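Side-chain contact in cell wall surface anchor family protein (Streptococcus agalactiae serogroup V, PDB 3PF2), which forms the shaft of the type 1 pilus as its major, backbone pilin and binds calcium ions in this C-terminal fragment: residues T123-D127 with D128-L132. Residues are numbered along the deposited sequence; the frame is centred on the assembly and turned at random. Where two conformers were deposited one is given.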
ATOM      1  N   THR A 123     -11.304  11.457  11.768  1.00 12.06           N
ATOM      2  CA  THR A 123     -10.898  10.113  12.196  1.00 12.75           C
ATOM      3  C   THR A 123     -12.107   9.183  12.315  1.00 13.73           C
ATOM      4  O   THR A 123     -11.982   7.991  12.656  1.00 13.79           O
ATOM      5  CB  THR A 123     -10.131  10.152  13.534  1.00 12.15           C
ATOM      6  OG1 THR A 123     -10.946  10.769  14.541  1.00 13.50           O
ATOM      7  CG2 THR A 123      -8.815  10.926  13.392  1.00 13.24           C
ATOM      8  N   ALA A 124     -13.275   9.753  12.044  1.00 14.07           N
ATOM      9  CA  ALA A 124     -14.546   9.061  12.119  1.00 14.30           C
ATOM     10  C   ALA A 124     -15.483   9.741  11.134  1.00 15.30           C
ATOM     11  O   ALA A 124     -15.224  10.862  10.689  1.00 15.56           O
ATOM     12  CB  ALA A 124     -15.121   9.118  13.547  1.00 15.25           C
ATOM     13  N   ASN A 125     -16.558   9.045  10.797  1.00 15.44           N
ATOM     14  CA  ASN A 125     -17.570   9.558   9.864  1.00 15.56           C
ATOM     15  C   ASN A 125     -18.901   9.232  10.535  1.00 16.46           C
ATOM     16  O   ASN A 125     -19.309   8.076  10.606  1.00 16.77           O
ATOM     17  CB  ASN A 125     -17.418   8.872   8.503  1.00 15.15           C
ATOM     18  CG  ASN A 125     -18.304   9.468   7.416  1.00 13.63           C
ATOM     19  OD1 ASN A 125     -19.030  10.421   7.638  1.00 14.08           O
ATOM     20  ND2 ASN A 125     -18.260   8.867   6.237  1.00 15.30           N
ATOM     21  N   THR A 126     -19.523  10.270  11.086  1.00 17.44           N
ATOM     22  CA  THR A 126     -20.712  10.139  11.925  1.00 18.38           C
ATOM     23  C   THR A 126     -21.794  11.118  11.455  1.00 19.05           C
ATOM     24  O   THR A 126     -21.514  12.047  10.700  1.00 18.53           O
ATOM     25  CB  THR A 126     -20.403  10.435  13.410  1.00 18.38           C
ATOM     26  OG1 THR A 126     -19.952  11.792  13.567  1.00 20.04           O
ATOM     27  CG2 THR A 126     -19.343   9.476  13.981  1.00 19.62           C
ATOM     28  N   ASP A 127     -23.026  10.922  11.927  1.00 20.20           N
ATOM     29  CA  ASP A 127     -24.123  11.831  11.563  1.00 20.87           C
ATOM     30  C   ASP A 127     -23.891  13.268  11.999  1.00 21.04           C
ATOM     31  O   ASP A 127     -24.418  14.198  11.370  1.00 21.27           O
ATOM     32  CB  ASP A 127     -25.438  11.366  12.175  1.00 21.09           C
ATOM     33  CG  ASP A 127     -26.004  10.143  11.507  1.00 22.43           C
ATOM     34  OD1 ASP A 127     -25.472   9.671  10.477  1.00 22.56           O
ATOM     35  OD2 ASP A 127     -27.025   9.656  12.031  1.00 26.25           O
ATOM     36  N   ASP A 128     -23.136  13.451  13.082  1.00 21.11           N
ATOM     37  CA  ASP A 128     -22.862  14.777  13.620  0.50 21.14           C
ATOM     38  C   ASP A 128     -21.593  15.402  13.037  1.00 20.37           C
ATOM     39  O   ASP A 128     -21.267  16.546  13.340  1.00 20.99           O
ATOM     40  CB  ASP A 128     -22.805  14.726  15.151  0.50 21.65           C
ATOM     41  CG  ASP A 128     -24.167  14.484  15.771  0.50 23.02           C
ATOM     42  OD1 ASP A 128     -25.179  14.903  15.169  0.50 25.08           O
ATOM     43  OD2 ASP A 128     -24.234  13.872  16.856  0.50 24.98           O
ATOM     44  N   ALA A 129     -20.888  14.634  12.203  1.00 19.28           N
ATOM     45  CA  ALA A 129     -19.694  15.100  11.476  1.00 18.19           C
ATOM     46  C   ALA A 129     -19.524  14.248  10.217  1.00 17.45           C
ATOM     47  O   ALA A 129     -18.624  13.400  10.125  1.00 17.37           O
ATOM     48  CB  ALA A 129     -18.455  15.047  12.370  1.00 18.18           C
ATOM     49  N   ALA A 130     -20.400  14.484   9.235  1.00 16.21           N
ATOM     50  CA  ALA A 130     -20.563  13.568   8.103  1.00 15.56           C
ATOM     51  C   ALA A 130     -19.877  14.038   6.837  1.00 15.33           C
ATOM     52  O   ALA A 130     -19.856  15.240   6.535  1.00 15.58           O
ATOM     53  CB  ALA A 130     -22.050  13.339   7.804  1.00 15.03           C
ATOM     54  N   PHE A 131     -19.349  13.075   6.087  1.00 14.75           N
ATOM     55  CA  PHE A 131     -18.743  13.327   4.782  1.00 14.26           C
ATOM     56  C   PHE A 131     -18.824  12.051   3.944  1.00 14.22           C
ATOM     57  O   PHE A 131     -19.209  10.993   4.459  1.00 14.83           O
ATOM     58  CB  PHE A 131     -17.290  13.816   4.947  1.00 14.10           C
ATOM     59  CG  PHE A 131     -16.370  12.794   5.549  1.00 14.27           C
ATOM     60  CD1 PHE A 131     -15.629  11.943   4.720  1.00 14.73           C
ATOM     61  CD2 PHE A 131     -16.234  12.683   6.940  1.00 15.22           C
ATOM     62  CE1 PHE A 131     -14.776  10.966   5.272  1.00 14.02           C
ATOM     63  CE2 PHE A 131     -15.376  11.712   7.487  1.00 14.46           C
ATOM     64  CZ  PHE A 131     -14.648  10.868   6.637  1.00 13.82           C
ATOM     65  N   LEU A 132     -18.497  12.152   2.654  1.00 13.70           N
ATOM     66  CA  LEU A 132     -18.503  10.996   1.762  1.00 13.68           C
ATOM     67  C   LEU A 132     -17.190  10.238   1.900  1.00 13.41           C
ATOM     68  O   LEU A 132     -16.109  10.794   1.700  1.00 13.03           O
ATOM     69  CB  LEU A 132     -18.731  11.399   0.302  1.00 13.50           C
ATOM     70  CG  LEU A 132     -18.690  10.264  -0.735  1.00 14.27           C
ATOM     71  CD1 LEU A 132     -19.905   9.354  -0.573  1.00 12.72           C
ATOM     72  CD2 LEU A 132     -18.615  10.786  -2.174  1.00 15.89           C
TER
HETATM   73  O   HOH W   1     -15.969  13.536  10.561  1.00 16.96           O
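Thr126 and Ala129 face each other as an antiparallel hydrogen-bonded pair across a type I beta turn, with Ala129 N giving a 3.1 Å bond to Thr126 O and Thr126 N a weak one back to Ala129 O. One water donates to both Ala124 O and Ala129 O, linking the two arms beside the bridge. With CG anti to the backbone N (chi1 -172°), the amide of Asn125 is placed against the backbone of Phe131. There OD1 accepts from Phe131 N at 3.1 Å. ND2 in turn donates to Phe131 O at 2.9 Å, and the two bonds together fix the rotation of the amide. Both donors sit above the carbonyl planes rather than on a lone pair. This type I turn with its single bridge lies in the loop between helix 116-121 and strand 132-140 of the Cna-B-like pilin domain, and leads straight into that strand. The Asn125 amide also stacks on the Phe131 ring, planes 15° apart, its CG lying 3.7 Å above the ring plane and offset toward the rim. At the ring's edge, in plane, Ala124 O approaches Phe131 CE2 to 3.3 Å. Asn125 ND2 also hydrogen-bonds Glu133 OE1, and Asp127 OD1 is hydrogen-bonded to Ser69 OG.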